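Local coordinates for MarR family transcriptional regulator (Staphylococcus epidermidis, PDB 5HLI), which probably regulates transcription in response to oxidation as a MarR-type regulator, binding DNA as a winged-helix dimer and forming a disulfide, at residues Tyr20-Ser23 with Arg24-Gln28; Thr132-Val135 with Phe136-Glu140; Tyr30-Lys33 with Leu34-Gly38; Glu140-Leu143 with Lys144-Glu148; Ser42-Leu45 with Val46-Leu50. The protein carries 1 engineered substitution. All coordinates share one frame; numbering follows the deposited sequence.

Interaction 1: Tyr20-Ser23 with Arg24-Gln28; sequences YNVS and RLFAQ
The aliphatic stem of Arg-24 lies over one face of the Tyr-20 ring. Its CD is 4.0 Å from the centroid of that ring, a CH-pi contact, and its CG comes within 3.5 Å of Tyr-20 CE1. Beyond the stem the guanidinium plane is turned 35° from the ring, and Arg-24 CZ stands 5.0 Å from the Tyr-20 centroid, so any cation-pi attraction is weak at most. The Asn-21 amide runs alongside the guanidinium and is almost parallel to it, with Asn-21 OD1 3.2 Å from Arg-24 NH2. Round the second ring, that of Phe-26, Ser-23 CA sits at the edge, and Val-22 CG2 packs 3.8 Å from Phe-26 CE2.

All this lies along helix 2-36. Across the dimer interface, Tyr-41 of the second subunit meets the Tyr-20 ring edge-to-face, and Phe-26 packs on Cys-16 of that subunit.

Tyr-20 O is gripped twice. Arg-24 N donates to it at 2.9 Å, and Ser-23 OG donates to it at 2.7 Å because chi1 of 75° folds the hydroxyl back over the preceding turn. This gives the buried hydroxyl a partner within its own helix, while Arg-24 spends its carbon chain on an aromatic face and holds its guanidinium beside a neutral amide.

Interaction 2: Thr132-Val135 with Phe136-Glu140; sequences TKYV and FEELE
Lys-133 O accepts from Glu-137 N at 2.9 Å, and Val-135 O from Leu-139 N at 3.0 Å. Phe-136 N to Thr-132 O, at 166°, is the straightest of the four i to i+4 backbone bonds that run through this turn. The charged ends do less for one another: Lys-133 NZ and Glu-137 OE2 remain 4.2 Å apart, beyond a salt bridge, and the amine is hydrogen-bonded to Gln-14 of the second subunit instead. What touches is the lysine's stem, which crosses the glutamate at a slant and brings Lys-133 CE to 3.2 Å from Glu-137 OE2. The Thr-132 hydroxyl turns back to Glu-128 O.

Helix 126-147 is the C-terminal helix, which in MarR-family dimers joins the N-terminal helix in the dimerisation region. Here too it meets helix 2-36 and the other subunit, with Leu-139 packing on Ala-19 and on Cys-119 of the second subunit.

Elsewhere, a chi1 of -60° puts Glu-138 CG over one face of the Tyr-134 ring, 4.1 Å from the centroid, as a CH-pi contact; the bend at chi2 (-74°) turns the carboxylate back, so that Glu-138 OE1 comes 3.5 Å from Tyr-134 CE1. Val-135 and Leu-139 run abreast, CG1 of the valine touching CD1 of the leucine. The methyl of Thr-132, CG2, comes in the ring plane to the edge of Phe-136, 3.7 Å from its CE2.

Interaction 3: Tyr30-Lys33 with Leu34-Gly38; sequences YEKK and LKQFG
Leu-34 N meets Tyr-30 O at 2.8 Å, and the N-H points almost straight at its acceptor, at 174°. This is the firm side of the turn. Leu-34 CG follows its own amide back over the same carbonyl, 3.2 Å from Tyr-30 O, and both side chains face the protein: each packs on Tyr-44 of helix 41-52, while the Tyr-30 ring also stacks on Tyr-20 of the second subunit.

The other side is looser and wetter. Lys-33, bent at chi2 (-55°), runs along Gln-36, but its NZ reaches Gln-36 OE1 only as a weak hydrogen bond of 3.4 Å. A water also donates to Gln-36 OE1, at a distance short enough to be read with caution, and makes a weak second bond to Lys-33 O. Lys-32 passes the nitrogen end of the amide without a bond, its NZ 3.9 Å from Gln-36 NE2.

Toward the end of the helix Gln-36 N keeps its bond to Lys-32 O, at 3.2 Å, and adds a weak one to Lys-33 O. That second oxygen also takes a weak bond from Phe-37 N and lies at the edge of the Phe-37 ring. Phe-37 itself packs on Gln-108 and Val-112 of helix 103-117. Gly-38 then leaves helical geometry with a phi of 75°, its N bonded to Lys-35 O at 2.9 Å: a Schellman motif closing helix 2-36.

Interaction 4: Glu140-Leu143 with Lys144-Glu148; sequences EQTL and KHLIE
Thr-142 and Leu-146 meet one turn apart near the end of helix 126-147, the C-terminal helix of the dimerisation region of this MarR-type fold.

The apolar contact is theirs. The two side chains run abreast, with Thr-142 CG2 3.9 Å from Leu-146 CD1. The methyl is put there by a chi1 of -63°, which at the same time turns OG1 back to a hydrogen bond with Glu-138 O. Leu-146 continues across the subunit boundary onto Phe-29 of the second subunit, and Ile-147 packs on Gln-28 of that subunit.

Backbone hydrogen bonds form the usual i to i+4 ladder, though an uneven one. Lys-144 N to Glu-140 O is weak at 3.4 Å and His-145 N to Gln-141 O measures 3.3 Å; both are longer than the next two, Leu-146 N to Thr-142 O at 3.0 Å and Ile-147 N to Leu-143 O at 2.9 Å. The side chain of Ile-147 lies against the carbonyl that its own N-H bonds, with CG1 3.1 Å from Leu-143 O.

Charged groups divide between interface and surface. Glu-140 hands its carboxylate to the second subunit, OE1 to Ser-18 OG and OE2 to Asn-21 ND2. Lys-144, exposed, instead pairs four residues on with Glu-148 in a salt bridge: its NZ lies 2.9 Å from Glu-148 OE1 and approaches that oxygen from above the carboxylate plane, 55° out of it.

Interaction 5: Ser42-Leu45 with Val46-Leu50; sequences SQYL and VLLTL
Gln-43 O takes the N-H of Leu-47 at 2.9 Å and 164°, one of two equally short backbone bonds here. The other, Leu-48 N to Tyr-44 O, is also 2.9 Å but more bent. The ladder lengthens at both ends, to 3.3 Å for Val-46 N to Ser-42 O and 3.2 Å for Thr-49 N to Leu-45 O.

Tyr-44 and Leu-48 carry the side-chain contact. The leucine sets CD1 over the middle of one ring face, 3.8 Å from the centroid and only 12° off the normal, a well-centred CH-pi contact. Its CD2 lies toward the hydroxyl half, 3.9 Å from Tyr-44 CE1. The ring can be reached because Tyr-44 CG is anti to the backbone N (chi1 -175°), swinging the phenol along the helix toward the next turn. Tyr-44, Leu-45 and Leu-48 all pack on Phe-17 of the second subunit.

Elsewhere on the helix, Val-46 touches Leu-65 and Leu-79, and the Thr-49 hydroxyl is hydrogen-bonded to Gln-56. Helix 41-52 thus packs against helices 58-65 and 69-81, which match the helix-turn-helix of the winged-helix DNA-binding domain in MarR regulators.

Interactions 1 and 3 follow one another on helix 2-36, their centres about 15 Å apart. Interactions 2 and 4 share Glu-140 on helix 126-147. The two helices meet where interactions 1 and 2 touch, Val-22 CG1 lying 3.6 Å from Phe-136 CZ. Nearer the C-terminal end of helix 2-36, interaction 3 reaches interaction 5 through Leu-34 CD2, 3.6 Å from Tyr-44 CG, so helix 2-36 links the dimerisation region to the winged-helix domain. All five contacts touch the second subunit. Interactions 1, 2 and 4 border its Cys-16 or Cys-119, the chain's two cysteines and hence the probable partners in the disulfide. The copper ion, at Gln-1 and Ser-2, belongs to none of them.

Interaction 1: Tyr20-Ser23 with Arg24-Gln28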
# COMPACT_ATOMS: atom_id res chain seq x y z
N TYR A 20 5.48 -0.96 4.88
CA TYR A 20 4.60 -1.50 3.85
C TYR A 20 3.38 -2.17 4.48
O TYR A 20 2.24 -1.95 4.04
CB TYR A 20 5.37 -2.50 2.98
CG TYR A 20 4.59 -3.03 1.80
CD1 TYR A 20 3.53 -2.32 1.25
CD2 TYR A 20 4.92 -4.25 1.22
CE1 TYR A 20 2.83 -2.80 0.17
CE2 TYR A 20 4.22 -4.74 0.14
CZ TYR A 20 3.18 -4.01 -0.39
OH TYR A 20 2.48 -4.50 -1.47
N ASN A 21 3.60 -2.98 5.51
CA ASN A 21 2.50 -3.73 6.12
C ASN A 21 1.46 -2.80 6.72
O ASN A 21 0.26 -3.08 6.65
CB ASN A 21 3.04 -4.70 7.17
CG ASN A 21 3.53 -6.00 6.56
OD1 ASN A 21 3.54 -6.16 5.34
ND2 ASN A 21 3.94 -6.93 7.41
N VAL A 22 1.89 -1.68 7.32
CA VAL A 22 0.91 -0.75 7.86
C VAL A 22 0.27 0.08 6.75
O VAL A 22 -0.91 0.43 6.84
CB VAL A 22 1.55 0.15 8.94
CG1 VAL A 22 2.63 1.03 8.36
CG2 VAL A 22 0.49 1.00 9.63
N SER A 23 1.01 0.37 5.67
CA SER A 23 0.40 1.09 4.55
C SER A 23 -0.70 0.26 3.90
O SER A 23 -1.69 0.81 3.41
CB SER A 23 1.47 1.47 3.52
OG SER A 23 1.88 0.35 2.76
N ARG A 24 -0.54 -1.07 3.88
CA ARG A 24 -1.60 -1.93 3.35
C ARG A 24 -2.84 -1.90 4.24
O ARG A 24 -3.96 -2.08 3.74
CB ARG A 24 -1.10 -3.36 3.19
CG ARG A 24 0.05 -3.50 2.20
CD ARG A 24 0.24 -4.94 1.74
NE ARG A 24 0.66 -5.82 2.82
CZ ARG A 24 0.96 -7.11 2.65
NH1 ARG A 24 0.89 -7.65 1.44
NH2 ARG A 24 1.33 -7.84 3.69
N LEU A 25 -2.68 -1.67 5.54
CA LEU A 25 -3.84 -1.55 6.42
C LEU A 25 -4.55 -0.22 6.20
O LEU A 25 -5.78 -0.16 6.23
CB LEU A 25 -3.42 -1.71 7.88
CG LEU A 25 -2.85 -3.08 8.25
CD1 LEU A 25 -2.41 -3.09 9.70
CD2 LEU A 25 -3.87 -4.17 7.99
N PHE A 26 -3.79 0.86 6.00
CA PHE A 26 -4.40 2.12 5.59
C PHE A 26 -5.13 1.97 4.27
O PHE A 26 -6.23 2.51 4.09
CB PHE A 26 -3.34 3.21 5.50
CG PHE A 26 -2.93 3.79 6.82
CD1 PHE A 26 -3.82 4.54 7.57
CD2 PHE A 26 -1.65 3.60 7.31
CE1 PHE A 26 -3.45 5.07 8.79
CE2 PHE A 26 -1.26 4.14 8.52
CZ PHE A 26 -2.17 4.88 9.27
N ALA A 27 -4.53 1.23 3.32
CA ALA A 27 -5.17 1.03 2.03
C ALA A 27 -6.48 0.26 2.17
O ALA A 27 -7.49 0.61 1.54
CB ALA A 27 -4.22 0.29 1.08
N GLN A 28 -6.49 -0.79 3.00
CA GLN A 28 -7.72 -1.54 3.22
C GLN A 28 -8.78 -0.69 3.90
O GLN A 28 -9.98 -0.88 3.66
CB GLN A 28 -7.43 -2.79 4.06
CG GLN A 28 -6.60 -3.85 3.33
CD GLN A 28 -5.96 -4.84 4.28
OE1 GLN A 28 -6.49 -5.12 5.35
NE2 GLN A 28 -4.81 -5.38 3.89

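Interaction 2: Thr132-Val135 with Phe136-Glu140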
# COMPACT_ATOMS: atom_id res chain seq x y z
N THR A 132 5.71 9.56 12.06
CA THR A 132 5.03 8.69 11.10
C THR A 132 4.79 9.42 9.79
O THR A 132 5.04 8.87 8.71
CB THR A 132 3.71 8.19 11.69
OG1 THR A 132 3.95 7.59 12.97
CG2 THR A 132 3.08 7.16 10.76
N LYS A 133 4.30 10.66 9.86
CA LYS A 133 4.17 11.48 8.67
C LYS A 133 5.50 11.63 7.94
O LYS A 133 5.56 11.53 6.71
CB LYS A 133 3.61 12.86 9.03
CG LYS A 133 3.53 13.84 7.88
CD LYS A 133 3.49 15.27 8.39
CE LYS A 133 3.32 16.27 7.25
NZ LYS A 133 2.00 16.10 6.58
N TYR A 134 6.58 11.86 8.69
CA TYR A 134 7.89 12.08 8.08
C TYR A 134 8.38 10.84 7.35
O TYR A 134 8.96 10.94 6.26
CB TYR A 134 8.90 12.52 9.14
CG TYR A 134 10.32 12.64 8.64
CD1 TYR A 134 10.66 13.53 7.63
CD2 TYR A 134 11.34 11.86 9.19
CE1 TYR A 134 11.95 13.64 7.17
CE2 TYR A 134 12.64 11.96 8.74
CZ TYR A 134 12.94 12.85 7.73
OH TYR A 134 14.23 12.96 7.28
N VAL A 135 8.17 9.66 7.93
CA VAL A 135 8.62 8.42 7.30
C VAL A 135 7.87 8.19 5.99
O VAL A 135 8.47 7.85 4.96
CB VAL A 135 8.46 7.23 8.26
CG1 VAL A 135 8.70 5.92 7.53
CG2 VAL A 135 9.42 7.37 9.43
N PHE A 136 6.55 8.38 6.01
CA PHE A 136 5.76 8.13 4.80
C PHE A 136 5.97 9.21 3.75
O PHE A 136 5.82 8.94 2.55
CB PHE A 136 4.28 7.99 5.16
CG PHE A 136 3.92 6.65 5.73
CD1 PHE A 136 4.00 5.51 4.94
CD2 PHE A 136 3.51 6.53 7.04
CE1 PHE A 136 3.67 4.27 5.46
CE2 PHE A 136 3.18 5.29 7.56
CZ PHE A 136 3.26 4.16 6.77
N GLU A 137 6.31 10.43 4.17
CA GLU A 137 6.64 11.47 3.20
C GLU A 137 7.93 11.14 2.45
O GLU A 137 8.02 11.35 1.23
CB GLU A 137 6.77 12.83 3.88
CG GLU A 137 5.45 13.48 4.27
CD GLU A 137 5.64 14.90 4.79
OE1 GLU A 137 5.42 15.85 4.01
OE2 GLU A 137 6.03 15.06 5.96
N GLU A 138 8.93 10.62 3.16
CA GLU A 138 10.19 10.28 2.50
C GLU A 138 10.08 9.01 1.68
O GLU A 138 10.76 8.88 0.66
CB GLU A 138 11.30 10.15 3.54
CG GLU A 138 11.55 11.42 4.33
CD GLU A 138 12.27 12.48 3.52
OE1 GLU A 138 11.91 13.67 3.64
OE2 GLU A 138 13.20 12.12 2.76
N LEU A 139 9.24 8.06 2.10
CA LEU A 139 9.00 6.88 1.27
C LEU A 139 8.31 7.26 -0.03
O LEU A 139 8.64 6.71 -1.09
CB LEU A 139 8.17 5.85 2.05
CG LEU A 139 8.94 5.12 3.16
CD1 LEU A 139 8.00 4.26 3.98
CD2 LEU A 139 10.05 4.28 2.56
N GLU A 140 7.36 8.20 0.02
CA GLU A 140 6.73 8.69 -1.21
C GLU A 140 7.78 9.20 -2.19
O GLU A 140 7.72 8.90 -3.39
CB GLU A 140 5.72 9.80 -0.88
CG GLU A 140 4.34 9.30 -0.47
CD GLU A 140 3.30 10.40 -0.51
OE1 GLU A 140 3.11 11.09 0.52
OE2 GLU A 140 2.67 10.59 -1.57

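Interaction 3: Tyr30-Lys33 with Leu34-Gly38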
# COMPACT_ATOMS: atom_id res chain seq x y z
N TYR A 30 -9.10 2.63 3.42
CA TYR A 30 -9.60 3.47 2.34
C TYR A 30 -10.59 2.70 1.47
O TYR A 30 -11.68 3.19 1.17
CB TYR A 30 -8.45 4.00 1.49
CG TYR A 30 -7.93 5.36 1.90
CD1 TYR A 30 -8.58 6.52 1.48
CD2 TYR A 30 -6.80 5.49 2.70
CE1 TYR A 30 -8.11 7.77 1.85
CE2 TYR A 30 -6.33 6.74 3.07
CZ TYR A 30 -6.99 7.87 2.64
OH TYR A 30 -6.52 9.11 3.01
N GLU A 31 -10.21 1.49 1.05
CA GLU A 31 -11.08 0.71 0.17
C GLU A 31 -12.42 0.42 0.83
O GLU A 31 -13.47 0.45 0.17
CB GLU A 31 -10.37 -0.58 -0.24
CG GLU A 31 -9.20 -0.33 -1.20
CD GLU A 31 -8.06 -1.31 -1.02
OE1 GLU A 31 -6.97 -1.07 -1.60
OE2 GLU A 31 -8.23 -2.31 -0.29
N LYS A 32 -12.42 0.16 2.14
CA LYS A 32 -13.67 -0.07 2.85
C LYS A 32 -14.53 1.19 2.86
O LYS A 32 -15.74 1.14 2.59
CB LYS A 32 -13.37 -0.53 4.28
CG LYS A 32 -14.59 -0.68 5.17
CD LYS A 32 -14.19 -1.16 6.56
CE LYS A 32 -15.38 -1.21 7.51
NZ LYS A 32 -16.45 -2.11 7.00
N LYS A 33 -13.92 2.34 3.16
CA LYS A 33 -14.68 3.59 3.23
C LYS A 33 -15.18 4.01 1.85
O LYS A 33 -16.34 4.40 1.70
CB LYS A 33 -13.82 4.69 3.85
CG LYS A 33 -13.62 4.51 5.34
CD LYS A 33 -14.96 4.41 6.03
CE LYS A 33 -14.82 4.18 7.52
NZ LYS A 33 -16.16 4.13 8.18
N LEU A 34 -14.32 3.94 0.84
CA LEU A 34 -14.73 4.32 -0.51
C LEU A 34 -15.86 3.44 -1.01
O LEU A 34 -16.77 3.91 -1.70
CB LEU A 34 -13.53 4.25 -1.47
CG LEU A 34 -12.38 5.22 -1.19
CD1 LEU A 34 -11.22 4.97 -2.14
CD2 LEU A 34 -12.85 6.67 -1.28
N LYS A 35 -15.84 2.15 -0.66
CA LYS A 35 -16.93 1.26 -1.03
C LYS A 35 -18.25 1.68 -0.39
O LYS A 35 -19.31 1.55 -1.00
CB LYS A 35 -16.60 -0.18 -0.66
CG LYS A 35 -17.73 -1.17 -0.91
CD LYS A 35 -17.29 -2.60 -0.69
CE LYS A 35 -18.47 -3.56 -0.75
NZ LYS A 35 -19.31 -3.34 -1.96
N GLN A 36 -18.20 2.21 0.84
CA GLN A 36 -19.42 2.65 1.50
C GLN A 36 -20.05 3.83 0.77
O GLN A 36 -21.28 3.99 0.81
CB GLN A 36 -19.14 3.01 2.96
CG GLN A 36 -18.88 1.80 3.85
CD GLN A 36 -18.46 2.18 5.26
OE1 GLN A 36 -18.24 3.35 5.55
NE2 GLN A 36 -18.36 1.19 6.13
N PHE A 37 -19.25 4.66 0.11
CA PHE A 37 -19.77 5.72 -0.74
C PHE A 37 -20.06 5.26 -2.15
O PHE A 37 -20.56 6.05 -2.96
CB PHE A 37 -18.79 6.91 -0.76
CG PHE A 37 -18.79 7.72 0.50
CD1 PHE A 37 -19.76 8.69 0.71
CD2 PHE A 37 -17.84 7.50 1.48
CE1 PHE A 37 -19.76 9.44 1.88
CE2 PHE A 37 -17.84 8.24 2.65
CZ PHE A 37 -18.81 9.22 2.85
N GLY A 38 -19.77 4.00 -2.48
CA GLY A 38 -20.03 3.49 -3.81
C GLY A 38 -19.05 3.95 -4.87
O GLY A 38 -19.38 3.89 -6.06
O HOH W 1 -17.81 5.55 4.52

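Interaction 4: Glu140-Leu143 with Lys144-Glu148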
# COMPACT_ATOMS: atom_id res chain seq x y z
N GLU A 140 7.36 8.20 0.02
CA GLU A 140 6.73 8.69 -1.21
C GLU A 140 7.78 9.20 -2.19
O GLU A 140 7.72 8.90 -3.39
CB GLU A 140 5.72 9.80 -0.88
CG GLU A 140 4.34 9.30 -0.47
CD GLU A 140 3.30 10.40 -0.51
OE1 GLU A 140 3.11 11.09 0.52
OE2 GLU A 140 2.67 10.59 -1.57
N GLN A 141 8.74 9.96 -1.68
CA GLN A 141 9.78 10.55 -2.52
C GLN A 141 10.82 9.53 -2.99
O GLN A 141 11.22 9.54 -4.15
CB GLN A 141 10.47 11.70 -1.78
CG GLN A 141 9.77 13.04 -1.93
CD GLN A 141 10.67 14.20 -1.55
OE1 GLN A 141 11.85 14.02 -1.26
NE2 GLN A 141 10.11 15.41 -1.55
N THR A 142 11.25 8.66 -2.08
CA THR A 142 12.29 7.69 -2.40
C THR A 142 11.78 6.60 -3.34
O THR A 142 12.41 6.30 -4.36
CB THR A 142 12.84 7.06 -1.12
OG1 THR A 142 13.45 8.07 -0.31
CG2 THR A 142 13.87 5.98 -1.44
N LEU A 143 10.62 6.01 -3.02
CA LEU A 143 10.10 4.92 -3.85
C LEU A 143 9.80 5.40 -5.26
O LEU A 143 10.06 4.67 -6.23
CB LEU A 143 8.85 4.33 -3.20
CG LEU A 143 9.08 3.67 -1.84
CD1 LEU A 143 7.77 3.24 -1.21
CD2 LEU A 143 10.04 2.49 -1.96
N LYS A 144 9.26 6.61 -5.40
CA LYS A 144 9.02 7.17 -6.73
C LYS A 144 10.32 7.24 -7.53
O LYS A 144 10.37 6.81 -8.69
CB LYS A 144 8.39 8.55 -6.61
CG LYS A 144 8.41 9.37 -7.89
CD LYS A 144 7.88 10.78 -7.66
CE LYS A 144 8.12 11.67 -8.87
NZ LYS A 144 7.47 11.14 -10.10
N HIS A 145 11.38 7.78 -6.92
CA HIS A 145 12.65 7.92 -7.63
C HIS A 145 13.22 6.56 -8.04
O HIS A 145 13.81 6.42 -9.11
CB HIS A 145 13.65 8.67 -6.75
CG HIS A 145 14.96 8.94 -7.42
ND1 HIS A 145 15.12 9.94 -8.36
CD2 HIS A 145 16.17 8.36 -7.28
CE1 HIS A 145 16.38 9.95 -8.77
NE2 HIS A 145 17.03 9.00 -8.13
N LEU A 146 13.05 5.54 -7.19
CA LEU A 146 13.58 4.22 -7.51
C LEU A 146 12.75 3.52 -8.58
O LEU A 146 13.30 2.82 -9.43
CB LEU A 146 13.65 3.37 -6.25
CG LEU A 146 14.56 3.91 -5.14
CD1 LEU A 146 14.42 3.06 -3.90
CD2 LEU A 146 16.01 3.94 -5.61
N ILE A 147 11.43 3.70 -8.54
CA ILE A 147 10.55 3.05 -9.50
C ILE A 147 10.80 3.60 -10.91
O ILE A 147 10.74 2.85 -11.89
CB ILE A 147 9.08 3.22 -9.07
CG1 ILE A 147 8.79 2.33 -7.86
CG2 ILE A 147 8.13 2.91 -10.22
CD1 ILE A 147 7.46 2.63 -7.20
N GLU A 148 11.08 4.89 -11.02
CA GLU A 148 11.23 5.52 -12.33
C GLU A 148 12.59 5.26 -12.97
O GLU A 148 12.78 5.64 -14.13
CB GLU A 148 10.98 7.02 -12.21
CG GLU A 148 9.56 7.35 -11.74
CD GLU A 148 9.14 8.77 -12.06
OE1 GLU A 148 9.66 9.71 -11.42
OE2 GLU A 148 8.29 8.95 -12.95

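Interaction 5: Ser42-Leu45 with Val46-Leu50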
# COMPACT_ATOMS: atom_id res chain seq x y z
N SER A 42 -10.06 5.43 -8.28
CA SER A 42 -9.92 6.34 -9.42
C SER A 42 -11.01 7.40 -9.43
O SER A 42 -10.74 8.56 -9.76
CB SER A 42 -9.92 5.54 -10.72
OG SER A 42 -8.77 4.72 -10.83
N GLN A 43 -12.24 7.03 -9.07
CA GLN A 43 -13.30 8.03 -8.93
C GLN A 43 -12.97 9.01 -7.81
O GLN A 43 -13.22 10.21 -7.92
CB GLN A 43 -14.64 7.36 -8.67
CG GLN A 43 -15.13 6.45 -9.79
CD GLN A 43 -16.42 5.74 -9.44
OE1 GLN A 43 -17.15 6.17 -8.55
NE2 GLN A 43 -16.71 4.65 -10.14
N TYR A 44 -12.41 8.50 -6.71
CA TYR A 44 -11.99 9.34 -5.59
C TYR A 44 -10.98 10.38 -6.04
O TYR A 44 -11.02 11.54 -5.60
CB TYR A 44 -11.42 8.45 -4.49
CG TYR A 44 -11.04 9.14 -3.20
CD1 TYR A 44 -11.88 10.08 -2.60
CD2 TYR A 44 -9.87 8.81 -2.54
CE1 TYR A 44 -11.53 10.69 -1.41
CE2 TYR A 44 -9.51 9.40 -1.35
CZ TYR A 44 -10.34 10.34 -0.79
OH TYR A 44 -9.98 10.94 0.40
N LEU A 45 -10.05 9.99 -6.93
CA LEU A 45 -9.08 10.95 -7.45
C LEU A 45 -9.76 12.08 -8.21
O LEU A 45 -9.37 13.24 -8.09
CB LEU A 45 -8.06 10.24 -8.34
CG LEU A 45 -7.08 9.27 -7.67
CD1 LEU A 45 -6.12 8.71 -8.71
CD2 LEU A 45 -6.31 9.97 -6.56
N VAL A 46 -10.78 11.74 -9.01
CA VAL A 46 -11.51 12.76 -9.76
C VAL A 46 -12.25 13.70 -8.81
O VAL A 46 -12.25 14.92 -8.99
CB VAL A 46 -12.48 12.10 -10.76
CG1 VAL A 46 -13.40 13.15 -11.39
CG2 VAL A 46 -11.70 11.35 -11.84
N LEU A 47 -12.89 13.13 -7.78
CA LEU A 47 -13.59 13.96 -6.81
C LEU A 47 -12.62 14.88 -6.07
O LEU A 47 -12.95 16.03 -5.77
CB LEU A 47 -14.36 13.08 -5.83
CG LEU A 47 -15.51 12.27 -6.42
CD1 LEU A 47 -16.04 11.26 -5.41
CD2 LEU A 47 -16.63 13.19 -6.90
N LEU A 48 -11.41 14.38 -5.78
CA LEU A 48 -10.45 15.17 -5.03
C LEU A 48 -10.01 16.41 -5.80
O LEU A 48 -9.86 17.49 -5.21
CB LEU A 48 -9.24 14.31 -4.66
CG LEU A 48 -9.48 13.34 -3.50
CD1 LEU A 48 -8.31 12.37 -3.33
CD2 LEU A 48 -9.73 14.10 -2.20
N THR A 49 -9.81 16.29 -7.11
CA THR A 49 -9.43 17.48 -7.87
C THR A 49 -10.62 18.41 -8.06
O THR A 49 -10.46 19.64 -8.06
CB THR A 49 -8.80 17.10 -9.22
OG1 THR A 49 -8.33 18.28 -9.88
CG2 THR A 49 -9.79 16.40 -10.14
N LEU A 50 -11.83 17.86 -8.21
CA LEU A 50 -13.01 18.70 -8.31
C LEU A 50 -13.25 19.48 -7.02
O LEU A 50 -13.70 20.63 -7.05
CB LEU A 50 -14.24 17.86 -8.67
CG LEU A 50 -14.30 17.35 -10.11
CD1 LEU A 50 -15.46 16.38 -10.27
CD2 LEU A 50 -14.45 18.51 -11.08